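Local atomic coordinates of F1 capsule-anchoring protein (Yersinia pestis, PDB entry 2XET), a protein that probably serves as the outer-membrane usher (Caf1A) for assembly of the F1 capsular antigen, represented here by its C-terminal domain. Residues K14-V22 and G32-L42; K59-L69 and L81-N89. All blocks are in the same frame, centred on the assembly; numbering follows the deposited sequence. Where two conformers were deposited one is given.

Interaction 1: K14-V22 and G32-L42. With SO4 (sulfate ion), chain C.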
ATOM      1  N   LYS A  14       9.238  -3.698  11.137  1.00  6.72           N
ATOM      2  CA  LYS A  14       8.564  -4.993  11.018  1.00  6.19           C
ATOM      3  C   LYS A  14       7.851  -5.072   9.648  1.00  5.71           C
ATOM      4  O   LYS A  14       7.379  -4.062   9.145  1.00  6.15           O
ATOM      5  CB  LYS A  14       7.542  -5.228  12.165  1.00  5.25           C
ATOM      6  CG  LYS A  14       8.141  -5.172  13.603  1.00  5.85           C
ATOM      7  CD  LYS A  14       7.073  -5.410  14.680  1.00  8.05           C
ATOM      8  CE  LYS A  14       7.658  -5.395  16.089  1.00  8.30           C
ATOM      9  NZ  LYS A  14       7.816  -4.020  16.610  1.00  7.98           N
ATOM     10  N   PRO A  15       7.698  -6.284   9.097  1.00  5.90           N
ATOM     11  CA  PRO A  15       6.845  -6.428   7.907  1.00  5.30           C
ATOM     12  C   PRO A  15       5.397  -6.078   8.260  1.00  5.82           C
ATOM     13  O   PRO A  15       4.965  -6.211   9.419  1.00  5.64           O
ATOM     14  CB  PRO A  15       6.961  -7.929   7.552  1.00  5.36           C
ATOM     15  CG  PRO A  15       8.132  -8.472   8.404  1.00  8.06           C
ATOM     16  CD  PRO A  15       8.212  -7.575   9.599  1.00  6.13           C
ATOM     17  N   VAL A  16       4.626  -5.665   7.264  1.00  5.38           N
ATOM     18  CA  VAL A  16       3.188  -5.458   7.488  1.00  5.84           C
ATOM     19  C   VAL A  16       2.557  -6.858   7.610  1.00  5.68           C
ATOM     20  O   VAL A  16       2.904  -7.761   6.849  1.00  6.11           O
ATOM     21  CB  VAL A  16       2.546  -4.694   6.331  1.00  6.42           C
ATOM     22  CG1 VAL A  16       1.007  -4.769   6.390  1.00  8.00           C
ATOM     23  CG2 VAL A  16       3.000  -3.219   6.346  1.00  6.97           C
ATOM     24  N   PRO A  17       1.673  -7.058   8.590  1.00  6.11           N
ATOM     25  CA  PRO A  17       1.060  -8.389   8.779  1.00  6.15           C
ATOM     26  C   PRO A  17       0.396  -8.985   7.509  1.00  6.16           C
ATOM     27  O   PRO A  17      -0.327  -8.289   6.790  1.00  7.06           O
ATOM     28  CB  PRO A  17      -0.002  -8.123   9.855  1.00  6.58           C
ATOM     29  CG  PRO A  17       0.588  -7.025  10.667  1.00  6.25           C
ATOM     30  CD  PRO A  17       1.272  -6.111   9.642  1.00  6.45           C
ATOM     31  N   PHE A  18       0.690 -10.261   7.267  1.00  5.52           N
ATOM     32  CA  PHE A  18       0.043 -11.064   6.219  1.00  5.90           C
ATOM     33  C   PHE A  18      -1.477 -10.981   6.434  1.00  6.12           C
ATOM     34  O   PHE A  18      -1.990 -11.355   7.496  1.00  6.07           O
ATOM     35  CB  PHE A  18       0.557 -12.512   6.349  1.00  5.74           C
ATOM     36  CG  PHE A  18      -0.023 -13.491   5.342  1.00  6.14           C
ATOM     37  CD1 PHE A  18      -0.574 -13.059   4.136  1.00  5.14           C
ATOM     38  CD2 PHE A  18       0.043 -14.867   5.595  1.00  5.39           C
ATOM     39  CE1 PHE A  18      -1.089 -13.958   3.204  1.00  5.38           C
ATOM     40  CE2 PHE A  18      -0.463 -15.808   4.669  1.00  6.64           C
ATOM     41  CZ  PHE A  18      -1.037 -15.363   3.469  1.00  4.49           C
ATOM     42  N   GLY A  19      -2.193 -10.439   5.452  1.00  5.73           N
ATOM     43  CA  GLY A  19      -3.662 -10.332   5.550  1.00  6.30           C
ATOM     44  C   GLY A  19      -4.211  -8.943   5.833  1.00  6.08           C
ATOM     45  O   GLY A  19      -5.443  -8.736   5.804  1.00  6.34           O
ATOM     46  N   SER A  20      -3.310  -7.989   6.120  1.00  5.37           N
ATOM     47  CA  SER A  20      -3.728  -6.599   6.299  1.00  5.20           C
ATOM     48  C   SER A  20      -4.486  -6.079   5.076  1.00  5.58           C
ATOM     49  O   SER A  20      -4.146  -6.390   3.920  1.00  5.34           O
ATOM     50  CB  SER A  20      -2.525  -5.694   6.570  1.00  5.97           C
ATOM     51  OG  SER A  20      -1.761  -6.145   7.676  1.00  5.39           O
ATOM     52  N   ILE A  21      -5.487  -5.256   5.345  1.00  5.13           N
ATOM     53  CA  ILE A  21      -6.312  -4.726   4.269  1.00  5.51           C
ATOM     54  C   ILE A  21      -5.820  -3.341   3.827  1.00  5.76           C
ATOM     55  O   ILE A  21      -5.575  -2.456   4.661  1.00  5.41           O
ATOM     56  CB  ILE A  21      -7.780  -4.676   4.684  1.00  5.21           C
ATOM     57  CG1 ILE A  21      -8.310  -6.101   5.042  1.00  6.57           C
ATOM     58  CG2 ILE A  21      -8.616  -4.048   3.570  1.00  5.42           C
ATOM     59  CD1 ILE A  21      -8.241  -7.101   3.916  1.00  9.46           C
ATOM     60  N   VAL A  22      -5.673  -3.174   2.509  1.00  5.91           N
ATOM     61  CA  VAL A  22      -5.183  -1.926   1.937  1.00  5.31           C
ATOM     62  C   VAL A  22      -6.366  -1.173   1.384  1.00  5.80           C
ATOM     63  O   VAL A  22      -7.170  -1.755   0.652  1.00  5.55           O
ATOM     64  CB  VAL A  22      -4.164  -2.175   0.813  1.00  6.17           C
ATOM     65  CG1 VAL A  22      -3.660  -0.857   0.214  1.00  6.32           C
ATOM     66  CG2 VAL A  22      -3.000  -3.006   1.331  1.00  5.49           C
ATOM     67  N   GLY A  32      -6.927  -3.916  -1.839  1.00  4.83           N
ATOM     68  CA  GLY A  32      -6.097  -5.119  -1.974  1.00  4.88           C
ATOM     69  C   GLY A  32      -5.747  -5.685  -0.611  1.00  5.39           C
ATOM     70  O   GLY A  32      -6.177  -5.142   0.412  1.00  5.02           O
ATOM     71  N   ILE A  33      -5.010  -6.793  -0.607  1.00  5.03           N
ATOM     72  CA  ILE A  33      -4.651  -7.483   0.639  1.00  7.10           C
ATOM     73  C   ILE A  33      -3.152  -7.760   0.658  1.00  7.08           C
ATOM     74  O   ILE A  33      -2.578  -8.205  -0.329  1.00  6.15           O
ATOM     75  CB  ILE A  33      -5.375  -8.847   0.768  1.00  7.47           C
ATOM     76  CG1 ILE A  33      -6.877  -8.730   0.449  1.00  7.55           C
ATOM     77  CG2 ILE A  33      -5.170  -9.430   2.166  1.00  9.84           C
ATOM     78  CD1 ILE A  33      -7.548 -10.095   0.223  1.00  8.23           C
ATOM     79  N   VAL A  34      -2.518  -7.472   1.788  1.00  6.16           N
ATOM     80  CA  VAL A  34      -1.067  -7.659   1.922  1.00  6.34           C
ATOM     81  C   VAL A  34      -0.783  -9.155   2.040  1.00  5.89           C
ATOM     82  O   VAL A  34      -1.451  -9.855   2.787  1.00  6.38           O
ATOM     83  CB  VAL A  34      -0.548  -6.883   3.130  1.00  5.77           C
ATOM     84  CG1 VAL A  34       0.937  -7.194   3.400  1.00  8.27           C
ATOM     85  CG2 VAL A  34      -0.757  -5.366   2.910  1.00  5.21           C
ATOM     86  N   GLY A  35       0.147  -9.639   1.224  1.00  6.52           N
ATOM     87  CA  GLY A  35       0.457 -11.073   1.177  1.00  6.12           C
ATOM     88  C   GLY A  35       1.594 -11.487   2.089  1.00  6.60           C
ATOM     89  O   GLY A  35       2.000 -10.714   2.984  1.00  6.88           O
ATOM     90  N   ASP A  36       2.108 -12.698   1.868  1.00  5.50           N
ATOM     91  CA  ASP A  36       3.092 -13.299   2.802  1.00  5.69           C
ATOM     92  C   ASP A  36       4.529 -12.792   2.639  1.00  5.75           C
ATOM     93  O   ASP A  36       5.398 -13.169   3.429  1.00  5.58           O
ATOM     94  CB  ASP A  36       3.036 -14.845   2.829  1.00  6.50           C
ATOM     95  CG  ASP A  36       3.395 -15.472   1.491  1.00  7.64           C
ATOM     96  OD1 ASP A  36       4.014 -14.801   0.645  1.00  7.22           O
ATOM     97  OD2 ASP A  36       3.054 -16.654   1.283  1.00 10.09           O
ATOM     98  N   ASN A  37       4.770 -11.945   1.632  1.00  5.93           N
ATOM     99  CA  ASN A  37       6.048 -11.218   1.478  1.00  5.36           C
ATOM    100  C   ASN A  37       5.873  -9.699   1.760  1.00  5.34           C
ATOM    101  O   ASN A  37       6.667  -8.858   1.318  1.00  5.45           O
ATOM    102  CB  ASN A  37       6.634 -11.457   0.083  1.00  6.05           C
ATOM    103  CG  ASN A  37       7.107 -12.894  -0.135  1.00  6.43           C
ATOM    104  OD1 ASN A  37       7.717 -13.504   0.733  1.00  8.05           O
ATOM    105  ND2 ASN A  37       6.838 -13.438  -1.328  1.00  7.88           N
ATOM    106  N   SER A  38       4.811  -9.365   2.504  1.00  4.51           N
ATOM    107  CA  SER A  38       4.532  -7.972   2.877  1.00  5.33           C
ATOM    108  C   SER A  38       4.417  -7.059   1.655  1.00  5.30           C
ATOM    109  O   SER A  38       4.848  -5.889   1.672  1.00  5.58           O
ATOM    110  CB  SER A  38       5.574  -7.432   3.864  1.00  4.94           C
ATOM    111  OG  SER A  38       5.102  -6.238   4.475  1.00  5.11           O
ATOM    112  N   GLY A  39       3.831  -7.617   0.585  1.00  4.60           N
ATOM    113  CA  GLY A  39       3.516  -6.854  -0.616  1.00  6.28           C
ATOM    114  C   GLY A  39       2.045  -6.878  -1.004  1.00  5.71           C
ATOM    115  O   GLY A  39       1.254  -7.714  -0.543  1.00  5.23           O
ATOM    116  N   VAL A  40       1.676  -5.929  -1.848  1.00  5.72           N
ATOM    117  CA  VAL A  40       0.349  -5.901  -2.448  1.00  6.24           C
ATOM    118  C   VAL A  40       0.438  -5.490  -3.921  1.00  6.63           C
ATOM    119  O   VAL A  40       1.323  -4.719  -4.305  1.00  6.15           O
ATOM    120  CB  VAL A  40      -0.578  -4.944  -1.648  1.00  5.72           C
ATOM    121  CG1 VAL A  40      -0.059  -3.480  -1.732  1.00  6.44           C
ATOM    122  CG2 VAL A  40      -2.027  -5.053  -2.142  1.00  7.03           C
ATOM    123  N   TYR A  41      -0.472  -6.015  -4.737  1.00  6.45           N
ATOM    124  CA  TYR A  41      -0.558  -5.624  -6.140  1.00  6.13           C
ATOM    125  C   TYR A  41      -1.817  -4.767  -6.303  1.00  6.24           C
ATOM    126  O   TYR A  41      -2.910  -5.177  -5.880  1.00  5.89           O
ATOM    127  CB  TYR A  41      -0.617  -6.866  -7.037  1.00  6.85           C
ATOM    128  CG  TYR A  41      -0.628  -6.541  -8.517  1.00  6.66           C
ATOM    129  CD1 TYR A  41       0.540  -6.082  -9.167  1.00  5.77           C
ATOM    130  CD2 TYR A  41      -1.805  -6.670  -9.286  1.00  7.28           C
ATOM    131  CE1 TYR A  41       0.548  -5.786 -10.533  1.00  5.48           C
ATOM    132  CE2 TYR A  41      -1.807  -6.359 -10.665  1.00  7.26           C
ATOM    133  CZ  TYR A  41      -0.623  -5.908 -11.278  1.00  5.64           C
ATOM    134  OH  TYR A  41      -0.623  -5.613 -12.626  1.00  6.82           O
ATOM    135  N   LEU A  42      -1.644  -3.591  -6.915  1.00  5.25           N
ATOM    136  CA  LEU A  42      -2.706  -2.587  -7.050  1.00  6.41           C
ATOM    137  C   LEU A  42      -2.761  -2.113  -8.510  1.00  6.34           C
ATOM    138  O   LEU A  42      -1.719  -2.030  -9.186  1.00  5.95           O
ATOM    139  CB  LEU A  42      -2.422  -1.386  -6.138  1.00  6.58           C
ATOM    140  CG  LEU A  42      -2.321  -1.643  -4.624  1.00  7.31           C
ATOM    141  CD1 LEU A  42      -1.799  -0.419  -3.848  1.00  8.60           C
ATOM    142  CD2 LEU A  42      -3.690  -2.106  -4.040  1.00  7.05           C
TER
HETATM  143  S   SO4 C1090       5.437 -10.172  -3.583  1.00 12.71           S
HETATM  144  O1  SO4 C1090       5.074  -9.854  -4.962  1.00 14.02           O
HETATM  145  O2  SO4 C1090       6.770  -9.674  -3.234  1.00 16.13           O
HETATM  146  O3  SO4 C1090       4.469  -9.612  -2.665  1.00 11.93           O
HETATM  147  O4  SO4 C1090       5.474 -11.625  -3.438  1.00 13.12           O
HETATM  148  O   HOH W   1       3.468 -10.210   5.598  1.00  6.74           O

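Interaction 2: K59-L69 and L81-N89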
ATOM      1  N   LYS A  59      -4.737   1.442  18.548  1.00 10.54           N
ATOM      2  CA  LYS A  59      -3.512   2.183  18.261  1.00 11.01           C
ATOM      3  C   LYS A  59      -2.408   1.215  17.849  1.00 10.04           C
ATOM      4  O   LYS A  59      -2.271   0.135  18.433  1.00  9.77           O
ATOM      5  CB  LYS A  59      -3.057   2.967  19.492  1.00 11.82           C
ATOM      6  CG  LYS A  59      -4.002   4.060  19.922  1.00 15.67           C
ATOM      7  CD  LYS A  59      -3.897   5.264  19.030  1.00 20.49           C
ATOM      8  CE  LYS A  59      -4.332   6.534  19.735  1.00 22.91           C
ATOM      9  NZ  LYS A  59      -5.804   6.604  19.923  1.00 25.97           N
ATOM     10  N   ASN A  60      -1.629   1.629  16.849  1.00  9.23           N
ATOM     11  CA  ASN A  60      -0.508   0.855  16.306  1.00  8.96           C
ATOM     12  C   ASN A  60      -0.950  -0.368  15.500  1.00  8.10           C
ATOM     13  O   ASN A  60      -0.132  -1.246  15.217  1.00  8.59           O
ATOM     14  CB  ASN A  60       0.494   0.467  17.401  1.00  9.17           C
ATOM     15  CG  ASN A  60       1.942   0.626  16.952  1.00 12.23           C
ATOM     16  OD1 ASN A  60       2.296   1.596  16.263  1.00 13.70           O
ATOM     17  ND2 ASN A  60       2.791  -0.317  17.349  1.00 14.58           N
ATOM     18  N   GLN A  61      -2.220  -0.395  15.100  1.00  6.71           N
ATOM     19  CA  GLN A  61      -2.735  -1.508  14.270  1.00  6.75           C
ATOM     20  C   GLN A  61      -3.116  -1.084  12.860  1.00  7.07           C
ATOM     21  O   GLN A  61      -3.849  -1.778  12.161  1.00  6.15           O
ATOM     22  CB  GLN A  61      -3.862  -2.275  14.970  1.00  6.77           C
ATOM     23  CG  GLN A  61      -3.422  -2.900  16.277  1.00  8.00           C
ATOM     24  CD  GLN A  61      -4.534  -3.627  17.015  1.00  9.16           C
ATOM     25  OE1 GLN A  61      -5.714  -3.317  16.858  1.00 10.39           O
ATOM     26  NE2 GLN A  61      -4.150  -4.587  17.845  1.00 10.84           N
ATOM     27  N   SER A  62      -2.609   0.078  12.462  1.00  6.51           N
ATOM     28  CA  SER A  62      -2.713   0.508  11.072  1.00  6.82           C
ATOM     29  C   SER A  62      -1.523   1.408  10.770  1.00  7.09           C
ATOM     30  O   SER A  62      -0.834   1.892  11.673  1.00  5.61           O
ATOM     31  CB  SER A  62      -4.026   1.265  10.836  1.00  7.78           C
ATOM     32  OG  SER A  62      -3.985   2.548  11.442  1.00  8.21           O
ATOM     33  N   CYS A  63      -1.299   1.638   9.487  1.00  6.14           N
ATOM     34  CA  CYS A  63      -0.209   2.518   9.048  1.00  7.20           C
ATOM     35  C   CYS A  63      -0.586   3.200   7.735  1.00  7.09           C
ATOM     36  O   CYS A  63      -1.500   2.740   7.027  1.00  7.74           O
ATOM     37  CB  CYS A  63       1.116   1.760   8.958  1.00  6.91           C
ATOM     38  SG  CYS A  63       1.096   0.300   7.884  1.00 11.52           S
ATOM     39  N   SER A  64       0.101   4.293   7.416  1.00  7.10           N
ATOM     40  CA  SER A  64      -0.251   5.100   6.254  1.00  7.71           C
ATOM     41  C   SER A  64       0.941   5.253   5.325  1.00  8.16           C
ATOM     42  O   SER A  64       2.066   5.436   5.785  1.00  8.14           O
ATOM     43  CB  SER A  64      -0.745   6.484   6.691  1.00  8.49           C
ATOM     44  OG  SER A  64      -1.917   6.350   7.504  1.00 10.37           O
ATOM     45  N   SER A  65       0.681   5.206   4.022  1.00  7.48           N
ATOM     46  CA  SER A  65       1.746   5.305   3.018  1.00  8.23           C
ATOM     47  C   SER A  65       1.353   6.219   1.845  1.00  7.96           C
ATOM     48  O   SER A  65       0.196   6.250   1.429  1.00  7.84           O
ATOM     49  CB  SER A  65       2.030   3.901   2.428  1.00  8.34           C
ATOM     50  OG  SER A  65       2.638   3.038   3.372  1.00 12.39           O
ATOM     51  N   ASN A  66       2.333   6.938   1.290  1.00  8.34           N
ATOM     52  CA  ASN A  66       2.141   7.579  -0.020  1.00  9.56           C
ATOM     53  C   ASN A  66       2.610   6.648  -1.142  1.00  9.76           C
ATOM     54  O   ASN A  66       3.592   5.906  -0.984  1.00  9.99           O
ATOM     55  CB  ASN A  66       2.905   8.905  -0.109  1.00 11.14           C
ATOM     56  CG  ASN A  66       2.420   9.933   0.911  1.00 13.28           C
ATOM     57  OD1 ASN A  66       1.219  10.048   1.184  1.00 17.12           O
ATOM     58  ND2 ASN A  66       3.360  10.683   1.484  1.00 18.99           N
ATOM     59  N   VAL A  67       1.889   6.661  -2.253  1.00  8.47           N
ATOM     60  CA  VAL A  67       2.219   5.811  -3.408  1.00  8.86           C
ATOM     61  C   VAL A  67       2.414   6.725  -4.626  1.00  8.19           C
ATOM     62  O   VAL A  67       1.445   7.253  -5.178  1.00  8.31           O
ATOM     63  CB  VAL A  67       1.118   4.742  -3.686  1.00  9.11           C
ATOM     64  CG1 VAL A  67       1.566   3.769  -4.786  1.00  9.79           C
ATOM     65  CG2 VAL A  67       0.795   3.932  -2.412  1.00 10.52           C
ATOM     66  N   VAL A  68       3.677   6.904  -5.019  1.00  8.23           N
ATOM     67  CA  VAL A  68       4.052   7.818  -6.109  1.00  8.14           C
ATOM     68  C   VAL A  68       4.632   6.991  -7.255  1.00  7.88           C
ATOM     69  O   VAL A  68       5.632   6.306  -7.073  1.00  8.82           O
ATOM     70  CB  VAL A  68       5.080   8.882  -5.635  1.00  8.44           C
ATOM     71  CG1 VAL A  68       5.488   9.819  -6.791  1.00  9.75           C
ATOM     72  CG2 VAL A  68       4.503   9.692  -4.461  1.00  7.54           C
ATOM     73  N   LEU A  69       3.958   7.018  -8.401  1.00  8.58           N
ATOM     74  CA  LEU A  69       4.372   6.272  -9.579  1.00  8.97           C
ATOM     75  C   LEU A  69       5.234   7.152 -10.454  1.00  8.85           C
ATOM     76  O   LEU A  69       5.025   8.376 -10.500  1.00  8.35           O
ATOM     77  CB  LEU A  69       3.154   5.850 -10.408  1.00 10.25           C
ATOM     78  CG  LEU A  69       2.144   4.922  -9.722  1.00 13.18           C
ATOM     79  CD1 LEU A  69       0.996   4.649 -10.679  1.00 15.67           C
ATOM     80  CD2 LEU A  69       2.801   3.634  -9.275  1.00 16.59           C
ATOM     81  N   LEU A  81       7.809  -1.364  -6.616  1.00  7.87           N
ATOM     82  CA  LEU A  81       8.136  -0.217  -5.766  1.00  8.74           C
ATOM     83  C   LEU A  81       8.119  -0.568  -4.279  1.00  8.34           C
ATOM     84  O   LEU A  81       7.493  -1.557  -3.868  1.00  7.69           O
ATOM     85  CB  LEU A  81       7.139   0.911  -6.024  1.00 10.18           C
ATOM     86  CG  LEU A  81       6.960   1.474  -7.446  1.00 11.18           C
ATOM     87  CD1 LEU A  81       6.164   2.764  -7.405  1.00 16.83           C
ATOM     88  CD2 LEU A  81       8.306   1.711  -8.130  1.00 13.27           C
ATOM     89  N   SER A  82       8.800   0.261  -3.482  1.00  8.33           N
ATOM     90  CA  SER A  82       8.832   0.089  -2.033  1.00  8.57           C
ATOM     91  C   SER A  82       8.499   1.398  -1.349  1.00  9.83           C
ATOM     92  O   SER A  82       8.856   2.474  -1.846  1.00  9.27           O
ATOM     93  CB  SER A  82      10.216  -0.361  -1.560  1.00  9.11           C
ATOM     94  OG  SER A  82      10.558  -1.655  -2.046  0.60  9.22           O
ATOM     95  N   THR A  83       7.817   1.315  -0.211  1.00  9.95           N
ATOM     96  CA  THR A  83       7.605   2.513   0.591  1.00 10.49           C
ATOM     97  C   THR A  83       7.433   2.176   2.076  1.00 10.71           C
ATOM     98  O   THR A  83       7.268   1.018   2.445  1.00 10.09           O
ATOM     99  CB  THR A  83       6.426   3.358   0.059  1.00 11.48           C
ATOM    100  OG1 THR A  83       6.501   4.678   0.619  1.00 12.27           O
ATOM    101  CG2 THR A  83       5.062   2.702   0.405  1.00 10.94           C
ATOM    102  N   THR A  84       7.556   3.192   2.916  1.00 10.31           N
ATOM    103  CA  THR A  84       7.319   3.017   4.341  1.00 10.77           C
ATOM    104  C   THR A  84       5.858   3.169   4.656  1.00 10.11           C
ATOM    105  O   THR A  84       5.175   4.030   4.102  1.00 10.69           O
ATOM    106  CB  THR A  84       8.067   4.084   5.151  1.00 11.24           C
ATOM    107  OG1 THR A  84       9.441   4.046   4.800  1.00 13.54           O
ATOM    108  CG2 THR A  84       7.940   3.843   6.647  1.00 12.09           C
ATOM    109  N   CYS A  85       5.390   2.323   5.567  1.00  9.61           N
ATOM    110  CA  CYS A  85       4.051   2.454   6.110  1.00  9.01           C
ATOM    111  C   CYS A  85       4.208   2.999   7.545  1.00  8.29           C
ATOM    112  O   CYS A  85       4.669   2.288   8.451  1.00  7.61           O
ATOM    113  CB  CYS A  85       3.351   1.092   6.067  1.00 10.51           C
ATOM    114  SG  CYS A  85       1.542   1.107   6.042  1.00 12.61           S
ATOM    115  N   ILE A  86       3.844   4.260   7.722  1.00  7.25           N
ATOM    116  CA  ILE A  86       4.095   4.945   8.987  1.00  7.88           C
ATOM    117  C   ILE A  86       2.987   4.577   9.972  1.00  7.19           C
ATOM    118  O   ILE A  86       1.792   4.818   9.720  1.00  7.20           O
ATOM    119  CB  ILE A  86       4.216   6.479   8.775  1.00  7.20           C
ATOM    120  CG1 ILE A  86       5.481   6.786   7.955  1.00  8.54           C
ATOM    121  CG2 ILE A  86       4.223   7.209  10.106  1.00  6.83           C
ATOM    122  CD1 ILE A  86       5.643   8.264   7.529  1.00 10.71           C
ATOM    123  N   LEU A  87       3.382   3.979  11.090  1.00  6.24           N
ATOM    124  CA  LEU A  87       2.377   3.488  12.070  1.00  7.38           C
ATOM    125  C   LEU A  87       1.530   4.615  12.640  1.00  8.24           C
ATOM    126  O   LEU A  87       2.058   5.684  13.006  1.00  8.96           O
ATOM    127  CB  LEU A  87       3.060   2.739  13.222  1.00  7.09           C
ATOM    128  CG  LEU A  87       3.557   1.360  12.784  1.00  7.00           C
ATOM    129  CD1 LEU A  87       4.739   0.872  13.616  1.00  7.95           C
ATOM    130  CD2 LEU A  87       2.389   0.317  12.804  1.00  9.32           C
ATOM    131  N   ASN A  88       0.225   4.365  12.720  1.00  9.47           N
ATOM    132  CA  ASN A  88      -0.729   5.268  13.363  1.00 10.61           C
ATOM    133  C   ASN A  88      -0.846   4.874  14.829  1.00 12.46           C
ATOM    134  O   ASN A  88      -1.522   3.908  15.163  1.00 11.65           O
ATOM    135  CB  ASN A  88      -2.091   5.193  12.648  1.00 10.81           C
ATOM    136  CG  ASN A  88      -2.030   5.749  11.249  1.00 11.42           C
ATOM    137  OD1 ASN A  88      -1.598   6.896  11.046  1.00 12.70           O
ATOM    138  ND2 ASN A  88      -2.453   4.945  10.265  1.00 12.05           N
ATOM    139  N   ASN A  89      -0.135   5.586  15.697  1.00 13.94           N
ATOM    140  CA  ASN A  89      -0.087   5.215  17.107  1.00 16.32           C
ATOM    141  C   ASN A  89      -0.600   6.358  18.001  1.00 17.60           C
ATOM    142  O   ASN A  89      -1.638   6.970  17.709  1.00 18.84           O
ATOM    143  CB  ASN A  89       1.336   4.781  17.472  1.00 16.77           C
ATOM    144  CG  ASN A  89       1.425   4.092  18.837  1.00 18.76           C
ATOM    145  OD1 ASN A  89       0.422   3.627  19.393  1.00 16.91           O
ATOM    146  ND2 ASN A  89       2.638   4.025  19.377  1.00 20.43           N
ATOM    147  OXT ASN A  89      -0.004   6.708  19.026  1.00 19.00           O
TER
HETATM  148  O   HOH W   2      -3.727   2.509  14.193  1.00 16.03           O
HETATM  149  O   HOH W   3       5.051   6.275   2.326  1.00 18.57           O

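Interaction 1: K14-V22 and G32-L42
Phe-18 and Asp-36 meet at the outer end of this contact, where the two loops run beside each other. The CB of Asp-36 sits over the centre of the Phe-18 ring, 3.9 Å from the centroid and 4° off the ring normal, a CH-pi contact. The two side chains point the same way, and the carboxylate plane is turned 51° from the ring. With CG anti to the backbone N (chi1 179°), the ring lies along the Gly-35 to Asp-36 peptide, and Val-34 O comes to its edge in the ring plane. Gly-35 to Ser-38 form a type I turn, where Asn-37 ND2 donates to O4 of a sulfate, probably from the crystallisation liquor and held also by Arg-80.

Beneath this pair, Val-34 is the apolar hub. Its CG2 touches Val-22 CG2 at 3.6 Å and its CG1 meets Val-16 CG1 at 3.9 Å, each valine crossing it at about a right angle. Leu-8 of strand 2-10 and Val-53 of strand 48-54 also pack against Val-34, which places it in the domain interior.

The polar frame surrounds this cluster. Val-34 is held through both its backbone N, which gives a nearly straight bond to Ser-20 O (2.9 Å), and its backbone O, which takes Gly-19 N. Pro-17 to Ser-20 form a type II turn, in which Ser-20 N and OG approach Pro-17 O from the same face. Val-16 N donates to Ser-38 OG at 2.9 Å, and that hydroxyl has a second partner in Leu-8 O. A water bridges Val-16 O and Gly-35 O. Ile-21 and Ile-33 form the non-hydrogen-bonded pair of the hairpin, and Val-22 N bonds to Gly-32 O in the next, hydrogen-bonded pair.

The buried Ser-38 hydroxyl is thus gripped by two backbone groups, joining both loops to strand 2-10; valines pack inside, with the Phe-18 ring on the exposed turn.

Interaction 2: K59-L69 and L81-N89
Cys-63 and Cys-85 form the covalent centre of this antiparallel hairpin, their SG atoms 2.1 Å apart with a chi3 of 87°. The sulfurs meet because Cys-63 SG lies between its own N and carbonyl carbon (chi1 56°), whereas Cys-85 SG is anti to its N. Trp-55 packs on Cys-63 and Val-53 on Cys-85. At the far end, Leu-69 CD2 and Leu-81 CD1 touch at 3.9 Å, the side chains crossing at about a right angle.

Outward from the disulfide, Ser-64 and Ile-86 exchange a pair of backbone hydrogen bonds, and Ser-65 OG donates to Thr-84 O (2.8 Å) from above the carbonyl plane. A water joins Asn-66 N, Thr-83 OG1 and Thr-84 O where the strands diverge.

At the polar edge, Asn-88 ND2 reaches Ser-62 OG and Ser-64 OG, both at 3.1 Å and both close to its amide plane. Its backbone N and O bond to Ser-62 O and Asn-60 N.

Two serine hydroxyls fix the rotation of the Asn-88 amide, and main-chain bonds hold the residue in place; with the disulfide, they fasten the C-terminal end of the chain to strand 62-68.

Overall arrangement
Along the chain the two contacts follow one another, all of interaction 1 preceding interaction 2, and their centres lie about 11 Å apart. Both belong to one mixed sheet: residues 14-22 and 32-42 reach strands 21-24, 32-33 and 39-45, while residues 59-69 and 81-89 lie on the neighbouring strands 62-68 and 79-87. Strand 48-54 runs between 21-24 and 62-68, and strand 2-10 between 79-87 and 39-45, so both contacts share these two as common neighbours. They meet directly where Val-16 CG2 packs on Cys-63 SG, 4.3 Å away. In this small all-beta domain of the transthyretin clan, the loops of interaction 1 thus pack against the disulfide-linked hairpin of interaction 2.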